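DUTPase (Staphylococcus phage 11, PDB 4GV8) hydrolyses dUTP to dUMP and pyrophosphate as a trimeric jelly-roll enzyme, a reaction that in this family keeps uracil out of DNA. Local coordinates at residues 49-54 and 86-91; 23-28 and 136-141. All coordinates share one frame; numbering follows the deposited sequence.

Interaction 1. Residues 49-54 and 86-91. With DUP (2'-deoxyuridine 5'-alpha,beta-imido-triphosphate), chain J.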
ATOM      1  N   VAL B  49      -5.623 -11.104 -18.194  1.00 52.54           N
ATOM      2  CA  VAL B  49      -6.137  -9.879 -18.819  1.00 51.31           C
ATOM      3  C   VAL B  49      -4.928  -8.980 -19.119  1.00 52.43           C
ATOM      4  O   VAL B  49      -4.057  -8.827 -18.264  1.00 51.94           O
ATOM      5  CB  VAL B  49      -7.194  -9.191 -17.915  1.00 48.15           C
ATOM      6  CG1 VAL B  49      -7.537  -7.790 -18.406  1.00 48.15           C
ATOM      7  CG2 VAL B  49      -8.439 -10.068 -17.797  1.00 52.26           C
ATOM      8  N   ALA B  50      -4.846  -8.455 -20.348  1.00 48.13           N
ATOM      9  CA  ALA B  50      -3.952  -7.328 -20.676  1.00 47.27           C
ATOM     10  C   ALA B  50      -4.807  -6.055 -20.957  1.00 49.08           C
ATOM     11  O   ALA B  50      -5.941  -6.118 -21.436  1.00 50.30           O
ATOM     12  CB  ALA B  50      -3.030  -7.652 -21.854  1.00 46.22           C
ATOM     13  N   VAL B  51      -4.267  -4.897 -20.583  1.00 49.41           N
ATOM     14  CA  VAL B  51      -4.899  -3.616 -20.907  1.00 49.13           C
ATOM     15  C   VAL B  51      -3.834  -2.796 -21.656  1.00 49.73           C
ATOM     16  O   VAL B  51      -2.645  -3.142 -21.613  1.00 55.58           O
ATOM     17  CB  VAL B  51      -5.430  -2.894 -19.627  1.00 54.27           C
ATOM     18  CG1 VAL B  51      -6.537  -3.719 -18.937  1.00 56.06           C
ATOM     19  CG2 VAL B  51      -4.273  -2.585 -18.667  1.00 46.86           C
ATOM     20  N   SER B  52      -4.251  -1.748 -22.364  1.00 54.09           N
ATOM     21  CA  SER B  52      -3.344  -0.760 -22.941  1.00 53.33           C
ATOM     22  C   SER B  52      -3.691   0.627 -22.370  1.00 56.21           C
ATOM     23  O   SER B  52      -4.532   1.360 -22.919  1.00 55.29           O
ATOM     24  CB  SER B  52      -3.423  -0.721 -24.467  1.00 60.22           C
ATOM     25  OG  SER B  52      -2.369   0.056 -24.995  1.00 53.48           O
ATOM     26  N   ILE B  53      -3.045   0.959 -21.257  1.00 53.33           N
ATOM     27  CA  ILE B  53      -3.181   2.272 -20.617  1.00 49.61           C
ATOM     28  C   ILE B  53      -2.417   3.272 -21.485  1.00 52.42           C
ATOM     29  O   ILE B  53      -1.247   3.039 -21.891  1.00 46.87           O
ATOM     30  CB  ILE B  53      -2.630   2.243 -19.162  1.00 49.80           C
ATOM     31  CG1 ILE B  53      -3.496   1.266 -18.322  1.00 52.92           C
ATOM     32  CG2 ILE B  53      -2.586   3.645 -18.493  1.00 50.05           C
ATOM     33  CD1 ILE B  53      -2.842   0.808 -17.042  1.00 43.63           C
ATOM     34  N   PRO B  54      -3.072   4.386 -21.812  1.00 53.25           N
ATOM     35  CA  PRO B  54      -2.314   5.344 -22.602  1.00 53.97           C
ATOM     36  C   PRO B  54      -1.222   6.060 -21.774  1.00 57.34           C
ATOM     37  O   PRO B  54      -1.312   6.158 -20.530  1.00 49.24           O
ATOM     38  CB  PRO B  54      -3.381   6.340 -23.076  1.00 55.81           C
ATOM     39  CG  PRO B  54      -4.691   5.720 -22.747  1.00 58.05           C
ATOM     40  CD  PRO B  54      -4.456   4.831 -21.587  1.00 55.12           C
ATOM     41  N   GLY B  86       1.295  -7.055 -21.153  1.00 53.28           N
ATOM     42  CA  GLY B  86       1.283  -8.384 -20.590  1.00 52.45           C
ATOM     43  C   GLY B  86       0.102  -8.667 -19.658  1.00 50.88           C
ATOM     44  O   GLY B  86      -0.786  -7.819 -19.406  1.00 51.40           O
ATOM     45  N   ASN B  87       0.152  -9.886 -19.130  1.00 53.88           N
ATOM     46  CA  ASN B  87      -0.802 -10.448 -18.157  1.00 48.40           C
ATOM     47  C   ASN B  87      -0.598  -9.628 -16.862  1.00 47.59           C
ATOM     48  O   ASN B  87       0.529  -9.453 -16.350  1.00 49.96           O
ATOM     49  CB  ASN B  87      -0.467 -11.948 -17.991  1.00 48.76           C
ATOM     50  CG  ASN B  87      -1.614 -12.793 -17.458  1.00 50.98           C
ATOM     51  OD1 ASN B  87      -2.469 -12.329 -16.731  1.00 46.93           O
ATOM     52  ND2 ASN B  87      -1.590 -14.100 -17.799  1.00 54.97           N
ATOM     53  N   LEU B  88      -1.693  -9.057 -16.395  1.00 44.16           N
ATOM     54  CA  LEU B  88      -1.728  -8.344 -15.138  1.00 47.31           C
ATOM     55  C   LEU B  88      -1.692  -9.436 -14.068  1.00 50.35           C
ATOM     56  O   LEU B  88      -2.572 -10.340 -14.026  1.00 47.54           O
ATOM     57  CB  LEU B  88      -2.991  -7.475 -15.042  1.00 44.96           C
ATOM     58  CG  LEU B  88      -3.236  -6.241 -15.978  1.00 45.61           C
ATOM     59  CD1 LEU B  88      -4.521  -5.500 -15.537  1.00 43.25           C
ATOM     60  CD2 LEU B  88      -2.019  -5.326 -16.020  1.00 40.09           C
ATOM     61  N   GLY B  89      -0.634  -9.386 -13.252  1.00 47.53           N
ATOM     62  CA  GLY B  89      -0.506 -10.254 -12.090  1.00 43.26           C
ATOM     63  C   GLY B  89      -0.826  -9.538 -10.761  1.00 46.67           C
ATOM     64  O   GLY B  89      -0.357  -8.404 -10.500  1.00 43.42           O
ATOM     65  N   ILE B  90      -1.638 -10.214  -9.928  1.00 44.17           N
ATOM     66  CA  ILE B  90      -1.985  -9.769  -8.579  1.00 42.74           C
ATOM     67  C   ILE B  90      -0.975 -10.335  -7.525  1.00 42.34           C
ATOM     68  O   ILE B  90      -0.919 -11.548  -7.267  1.00 42.56           O
ATOM     69  CB  ILE B  90      -3.424 -10.192  -8.216  1.00 39.79           C
ATOM     70  CG1 ILE B  90      -4.471  -9.471  -9.115  1.00 43.60           C
ATOM     71  CG2 ILE B  90      -3.725  -9.887  -6.737  1.00 41.52           C
ATOM     72  CD1 ILE B  90      -5.898 -10.048  -9.090  1.00 37.82           C
ATOM     73  N   ASN B  91      -0.198  -9.417  -6.956  1.00 39.59           N
ATOM     74  CA  ASN B  91       0.909  -9.649  -6.040  1.00 40.94           C
ATOM     75  C   ASN B  91       0.378  -9.802  -4.602  1.00 38.32           C
ATOM     76  O   ASN B  91       0.102  -8.800  -3.936  1.00 40.82           O
ATOM     77  CB  ASN B  91       1.840  -8.431  -6.160  1.00 45.74           C
ATOM     78  CG  ASN B  91       3.223  -8.626  -5.538  1.00 44.17           C
ATOM     79  OD1 ASN B  91       3.521  -9.638  -4.889  1.00 44.31           O
ATOM     80  ND2 ASN B  91       4.088  -7.617  -5.739  1.00 45.96           N
TER
HETATM   81  O4  DUP J 201       1.370  -5.913  -9.064  1.00 41.64           O
HETATM   82  C4  DUP J 201       1.845  -5.783 -10.331  1.00 43.88           C
HETATM   83  C5  DUP J 201       2.840  -4.870 -10.636  1.00 40.66           C
HETATM   84  C6  DUP J 201       3.276  -4.746 -11.910  1.00 40.58           C
HETATM   85  N3  DUP J 201       1.304  -6.466 -11.353  1.00 40.94           N
HETATM   86  C2  DUP J 201       1.801  -6.381 -12.609  1.00 44.92           C
HETATM   87  O2  DUP J 201       1.270  -7.179 -13.540  1.00 40.32           O
HETATM   88  N1  DUP J 201       2.791  -5.515 -12.907  1.00 47.31           N
HETATM   89  C1' DUP J 201       3.319  -5.363 -14.268  1.00 42.49           C
HETATM   90  C2' DUP J 201       2.813  -4.075 -14.925  1.00 41.98           C
HETATM   91  C3' DUP J 201       4.013  -3.130 -14.864  1.00 41.42           C
HETATM   92  O3' DUP J 201       3.965  -2.159 -15.906  1.00 42.77           O
HETATM   93  O4' DUP J 201       4.775  -5.258 -14.249  1.00 43.97           O
HETATM   94  C4' DUP J 201       5.234  -4.050 -14.895  1.00 42.51           C
HETATM   95  C5' DUP J 201       6.472  -3.466 -14.215  1.00 44.30           C
HETATM   96  O5' DUP J 201       6.214  -2.973 -12.876  1.00 44.86           O
HETATM   97  PA  DUP J 201       7.436  -2.618 -11.922  1.00 44.76           P
HETATM   98  O1A DUP J 201       8.168  -1.519 -12.637  1.00 48.40           O
HETATM   99  O2A DUP J 201       6.675  -2.356 -10.578  1.00 46.72           O
HETATM  100  N3A DUP J 201       8.415  -3.996 -11.720  1.00 42.57           N
HETATM  101  PB  DUP J 201      10.109  -3.963 -11.894  1.00 46.05           P
HETATM  102  O1B DUP J 201      10.611  -2.525 -11.825  1.00 50.30           O
HETATM  103  O2B DUP J 201      10.647  -4.949 -10.850  1.00 51.11           O
HETATM  104  O3B DUP J 201      10.251  -4.587 -13.426  1.00 54.36           O
HETATM  105  PG  DUP J 201      10.729  -3.804 -14.775  1.00 54.73           P
HETATM  106  O2G DUP J 201      12.222  -3.980 -14.778  1.00 52.64           O
HETATM  107  O1G DUP J 201      10.267  -2.345 -14.659  1.00 53.57           O
HETATM  108  O3G DUP J 201       9.961  -4.464 -15.898  1.00 61.16           O
HETATM  109  O   HOH W   1      -1.556  -5.258 -19.598  1.00 38.14           O

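Interaction 2. Residues 23-28 and 136-141. With DUP (2'-deoxyuridine 5'-alpha,beta-imido-triphosphate), chain L.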
ATOM      1  N   THR B  23     -19.947   5.685 -11.219  1.00 96.64           N
ATOM      2  CA  THR B  23     -18.867   6.638 -10.817  1.00 90.65           C
ATOM      3  C   THR B  23     -17.701   6.021  -9.962  1.00 80.62           C
ATOM      4  O   THR B  23     -16.744   6.742  -9.534  1.00 67.54           O
ATOM      5  CB  THR B  23     -19.460   7.827 -10.022  1.00 93.08           C
ATOM      6  OG1 THR B  23     -20.184   7.308  -8.891  1.00 94.87           O
ATOM      7  CG2 THR B  23     -20.360   8.744 -10.926  1.00 80.51           C
ATOM      8  N   ASP B  24     -17.792   4.712  -9.710  1.00 65.34           N
ATOM      9  CA  ASP B  24     -16.740   4.017  -8.990  1.00 61.47           C
ATOM     10  C   ASP B  24     -15.360   4.173  -9.651  1.00 56.40           C
ATOM     11  O   ASP B  24     -15.217   4.132 -10.893  1.00 57.87           O
ATOM     12  CB  ASP B  24     -17.121   2.560  -8.780  1.00 61.46           C
ATOM     13  CG  ASP B  24     -18.029   2.382  -7.559  1.00 70.64           C
ATOM     14  OD1 ASP B  24     -18.423   3.408  -6.919  1.00 65.01           O
ATOM     15  OD2 ASP B  24     -18.316   1.220  -7.218  1.00 71.06           O
ATOM     16  N   ALA B  25     -14.361   4.392  -8.801  1.00 51.52           N
ATOM     17  CA  ALA B  25     -12.974   4.578  -9.212  1.00 56.33           C
ATOM     18  C   ALA B  25     -12.450   3.351  -9.983  1.00 54.68           C
ATOM     19  O   ALA B  25     -11.782   3.484 -11.012  1.00 55.33           O
ATOM     20  CB  ALA B  25     -12.072   4.871  -7.968  1.00 45.42           C
ATOM     21  N   GLY B  26     -12.737   2.166  -9.461  1.00 57.44           N
ATOM     22  CA  GLY B  26     -12.082   0.960  -9.934  1.00 63.59           C
ATOM     23  C   GLY B  26     -12.938   0.035 -10.799  1.00 56.99           C
ATOM     24  O   GLY B  26     -14.184  -0.081 -10.617  1.00 53.93           O
ATOM     25  N   TYR B  27     -12.219  -0.630 -11.709  1.00 48.98           N
ATOM     26  CA  TYR B  27     -12.689  -1.825 -12.425  1.00 49.72           C
ATOM     27  C   TYR B  27     -12.221  -3.037 -11.610  1.00 45.45           C
ATOM     28  O   TYR B  27     -11.023  -3.224 -11.344  1.00 40.62           O
ATOM     29  CB  TYR B  27     -12.139  -1.908 -13.849  1.00 49.14           C
ATOM     30  CG  TYR B  27     -12.309  -0.632 -14.619  1.00 51.56           C
ATOM     31  CD1 TYR B  27     -13.316  -0.524 -15.561  1.00 50.76           C
ATOM     32  CD2 TYR B  27     -11.494   0.475 -14.376  1.00 49.66           C
ATOM     33  CE1 TYR B  27     -13.501   0.630 -16.261  1.00 51.54           C
ATOM     34  CE2 TYR B  27     -11.677   1.661 -15.070  1.00 60.12           C
ATOM     35  CZ  TYR B  27     -12.665   1.716 -16.039  1.00 55.78           C
ATOM     36  OH  TYR B  27     -12.890   2.871 -16.731  1.00 55.09           O
ATOM     37  N   ASP B  28     -13.197  -3.818 -11.168  1.00 45.56           N
ATOM     38  CA  ASP B  28     -12.943  -5.038 -10.456  1.00 44.76           C
ATOM     39  C   ASP B  28     -12.322  -6.060 -11.378  1.00 43.25           C
ATOM     40  O   ASP B  28     -12.659  -6.186 -12.542  1.00 43.38           O
ATOM     41  CB  ASP B  28     -14.209  -5.540  -9.788  1.00 50.69           C
ATOM     42  CG  ASP B  28     -14.599  -4.695  -8.578  1.00 48.57           C
ATOM     43  OD1 ASP B  28     -13.704  -4.276  -7.782  1.00 53.22           O
ATOM     44  OD2 ASP B  28     -15.806  -4.495  -8.400  1.00 51.09           O
ATOM     45  N   GLN B 136      -8.912  -4.632  -7.700  1.00 41.95           N
ATOM     46  CA  GLN B 136      -9.474  -3.603  -8.584  1.00 40.53           C
ATOM     47  C   GLN B 136      -8.375  -2.768  -9.195  1.00 42.17           C
ATOM     48  O   GLN B 136      -7.247  -2.744  -8.719  1.00 41.55           O
ATOM     49  CB  GLN B 136     -10.510  -2.708  -7.904  1.00 43.30           C
ATOM     50  CG  GLN B 136      -9.947  -1.815  -6.809  1.00 44.58           C
ATOM     51  CD  GLN B 136     -11.019  -1.208  -5.918  1.00 43.51           C
ATOM     52  OE1 GLN B 136     -10.903  -1.180  -4.674  1.00 44.84           O
ATOM     53  NE2 GLN B 136     -12.059  -0.739  -6.535  1.00 42.85           N
ATOM     54  N   LEU B 137      -8.723  -2.132 -10.306  1.00 45.09           N
ATOM     55  CA  LEU B 137      -7.795  -1.358 -11.147  1.00 45.54           C
ATOM     56  C   LEU B 137      -8.325   0.071 -11.250  1.00 42.00           C
ATOM     57  O   LEU B 137      -9.418   0.323 -11.792  1.00 43.23           O
ATOM     58  CB  LEU B 137      -7.692  -1.972 -12.575  1.00 45.08           C
ATOM     59  CG  LEU B 137      -6.692  -1.256 -13.510  1.00 45.17           C
ATOM     60  CD1 LEU B 137      -5.223  -1.441 -13.043  1.00 36.74           C
ATOM     61  CD2 LEU B 137      -6.943  -1.626 -14.987  1.00 45.21           C
ATOM     62  N   VAL B 138      -7.569   1.007 -10.666  1.00 42.97           N
ATOM     63  CA  VAL B 138      -7.907   2.429 -10.676  1.00 36.99           C
ATOM     64  C   VAL B 138      -6.853   3.114 -11.565  1.00 42.66           C
ATOM     65  O   VAL B 138      -5.662   2.892 -11.388  1.00 40.15           O
ATOM     66  CB  VAL B 138      -7.862   3.004  -9.250  1.00 38.71           C
ATOM     67  CG1 VAL B 138      -8.177   4.530  -9.281  1.00 39.51           C
ATOM     68  CG2 VAL B 138      -8.813   2.200  -8.379  1.00 35.72           C
ATOM     69  N   ILE B 139      -7.290   3.948 -12.508  1.00 44.43           N
ATOM     70  CA  ILE B 139      -6.381   4.644 -13.449  1.00 43.83           C
ATOM     71  C   ILE B 139      -6.386   6.164 -13.155  1.00 45.09           C
ATOM     72  O   ILE B 139      -7.457   6.805 -13.034  1.00 45.23           O
ATOM     73  CB  ILE B 139      -6.749   4.407 -14.923  1.00 43.77           C
ATOM     74  CG1 ILE B 139      -6.803   2.862 -15.265  1.00 49.84           C
ATOM     75  CG2 ILE B 139      -5.697   5.114 -15.797  1.00 42.54           C
ATOM     76  CD1 ILE B 139      -7.903   2.372 -16.189  1.00 49.17           C
ATOM     77  N   VAL B 140      -5.177   6.721 -13.031  1.00 40.88           N
ATOM     78  CA  VAL B 140      -4.997   8.064 -12.589  1.00 43.47           C
ATOM     79  C   VAL B 140      -3.995   8.720 -13.534  1.00 45.94           C
ATOM     80  O   VAL B 140      -3.078   8.075 -14.046  1.00 43.51           O
ATOM     81  CB  VAL B 140      -4.535   8.144 -11.092  1.00 47.21           C
ATOM     82  CG1 VAL B 140      -5.495   7.359 -10.166  1.00 38.86           C
ATOM     83  CG2 VAL B 140      -3.118   7.638 -10.980  1.00 46.70           C
ATOM     84  N   PRO B 141      -4.201  10.012 -13.817  1.00 46.28           N
ATOM     85  CA  PRO B 141      -3.211  10.698 -14.676  1.00 49.57           C
ATOM     86  C   PRO B 141      -1.902  10.872 -13.906  1.00 45.38           C
ATOM     87  O   PRO B 141      -1.935  10.888 -12.666  1.00 49.32           O
ATOM     88  CB  PRO B 141      -3.881  12.041 -14.957  1.00 44.22           C
ATOM     89  CG  PRO B 141      -4.699  12.272 -13.718  1.00 47.43           C
ATOM     90  CD  PRO B 141      -5.291  10.917 -13.428  1.00 47.45           C
TER
HETATM   91  O4  DUP L 201     -10.177   1.413   3.833  1.00 37.63           O
HETATM   92  C4  DUP L 201     -11.380   1.726   3.331  1.00 35.70           C
HETATM   93  C5  DUP L 201     -11.749   1.333   2.050  1.00 37.15           C
HETATM   94  C6  DUP L 201     -13.022   1.660   1.556  1.00 35.66           C
HETATM   95  N3  DUP L 201     -12.253   2.426   4.068  1.00 36.26           N
HETATM   96  C2  DUP L 201     -13.509   2.712   3.579  1.00 35.11           C
HETATM   97  O2  DUP L 201     -14.358   3.425   4.372  1.00 38.51           O
HETATM   98  N1  DUP L 201     -13.902   2.314   2.338  1.00 39.20           N
HETATM   99  C1' DUP L 201     -15.252   2.613   1.822  1.00 34.91           C
HETATM  100  C2' DUP L 201     -15.181   3.684   0.756  1.00 35.53           C
HETATM  101  C3' DUP L 201     -15.350   2.930  -0.552  1.00 37.34           C
HETATM  102  O3' DUP L 201     -15.993   3.777  -1.509  1.00 39.86           O
HETATM  103  O4' DUP L 201     -15.793   1.401   1.242  1.00 38.25           O
HETATM  104  C4' DUP L 201     -16.125   1.648  -0.152  1.00 38.99           C
HETATM  105  C5' DUP L 201     -15.826   0.413  -0.994  1.00 41.19           C
HETATM  106  O5' DUP L 201     -14.424   0.226  -1.276  1.00 39.71           O
HETATM  107  PA  DUP L 201     -13.999  -1.066  -2.164  1.00 40.74           P
HETATM  108  O1A DUP L 201     -12.498  -1.153  -1.994  1.00 44.24           O
HETATM  109  O2A DUP L 201     -14.570  -1.036  -3.543  1.00 42.86           O
HETATM  110  N3A DUP L 201     -14.681  -2.323  -1.268  1.00 40.32           N
HETATM  111  PB  DUP L 201     -15.485  -3.695  -1.845  1.00 43.02           P
HETATM  112  O1B DUP L 201     -15.144  -3.805  -3.327  1.00 42.45           O
HETATM  113  O2B DUP L 201     -15.092  -4.872  -0.964  1.00 42.89           O
HETATM  114  O3B DUP L 201     -17.079  -3.338  -1.668  1.00 45.92           O
HETATM  115  PG  DUP L 201     -18.173  -2.603  -2.682  1.00 50.36           P
HETATM  116  O2G DUP L 201     -17.466  -2.013  -3.911  1.00 44.78           O
HETATM  117  O1G DUP L 201     -18.889  -3.852  -3.008  1.00 50.24           O
HETATM  118  O3G DUP L 201     -18.824  -1.638  -1.740  1.00 54.55           O
HETATM  119  O   HOH W   2     -10.187   4.338 -12.906  1.00 41.72           O

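Interaction 1. Residues 49-54 and 86-91
Leu88 lies against the carbonyl of Val49 in two ways, through its backbone and through the root of its side chain. Leu88 N donates to Val49 O at 3.0 Å, with 165° at the hydrogen. Because the leucine CG stands beside its own backbone N (chi1 -66°), the side chain leaves on the bonded side, and Leu88 CG comes within 3.5 Å of the same Val49 O. Beyond it, one methyl branch extends across the strand direction, and Leu88 CD1 meets Val51 CG2 at 4.3 Å, a light methyl-to-methyl touch. Asn87 starts out the other way. Its CB points away from 49-54, but CG lies anti to the backbone N (chi1 -158°), which brings OD1 back toward Val49 N, while ND2 is held by Asp48.

At the Gly86 end one backbone oxygen, Gly86 O, meets the methyl of Ala50, 3.3 Å from Ala50 CB, and also receives a CA-H...O approach from that alanine. Next along the strand, a water takes the hydrogen of Val51 N at 2.9 Å and lies 2.7 Å from Gly86 O, bridging the two segments where these atoms are too far apart to bond directly.

The bond to Val49 anchors the chain just ahead of Gly89, which reads the nucleotide through its backbone. Gly89 N donates to O2 of the uracil at 2.9 Å, while N3 of the base donates to Gly89 O at 2.7 Å. This donor-acceptor pair matches the uracil edge, as expected for base recognition in dUTPases.

In the fold, strand 49-52 pairs on its other side with strand 4-9, whose Val7 packs on Val49 and Val51. Leu88 rests on Ile80 of strand 73-80, Phe153 of the second subunit packs on Ala50, and strand 89-94 continues into the large antiparallel sheet.

Interaction 2. Residues 23-28 and 136-141
Tyr27 and Leu137 form the hydrogen-bonded pair that fastens strand 26-30 to strand 133-141 in the antiparallel sheet of the dUTPase jelly roll. The N-to-C directions of strands 26-28 and 136-141 differ by 155°, close to antiparallel. Tyr27 N donates to Leu137 O at 3.0 Å with 164° at the hydrogen, and Leu137 N returns a shorter but more bent bond of 2.7 Å to Tyr27 O.

The close contacts gather round this pair. The tyrosine CG stands beside its backbone N (chi1 -49°), which brings the ring edge against the neighbouring strand: Leu137 O lies in the ring plane, 3.3 Å from Tyr27 CD2. The same oxygen thus meets the Tyr27 amide, the ring edge and the CA-H of Gly26. Farther out, Tyr27 CE2 touches Ile139 CD1 at 4.0 Å, the two side chains crossing at a slant, and the hydroxyl is hydrogen-bonded to Pro145 O of the second subunit.

On the face bearing Asp28 and Gln136, the two side chains run alongside each other in the same direction, toward the bound nucleotide. Gln136 belongs to the nucleotide pocket and its side chain reaches the alpha phosphate. The Asp28 side chain lies about 4 Å from a magnesium ion and has a long, weak ion pair with Arg64, so this end of the contact borders the phosphate region.

Toward Ala25 the strands part. Ala25 and Val138 still touch through their methyls, but the chain before Gly26 no longer follows the sheet, and Ala25 O stays 4.8 Å from Ile139 N. The gap is spanned by a single water, which donates to Ala25 O at 2.6 Å and accepts from Ile139 N at 3.0 Å.

Overall arrangement
Interaction 1 is nested within the loop closed by interaction 2, in the chain order 23-28, 49-54, 86-91, 136-141. Their centres lie 13 Å apart, and their nearest atoms approach to about 4 Å without touching. Interaction 1 joins the two-stranded sheet of 4-9 and 49-52 to the large antiparallel sheet through 86-91, while both strands of interaction 2 lie in the large sheet. The two contacts serve different nucleotides. The nucleotide whose base Gly89 holds is also bound by Ser65 and Gly66 of the third subunit, whereas the one beside interaction 2 has its base bound by Gly89 of the second. Each chain therefore contributes a base-reading strand to one site and phosphate-side residues to another.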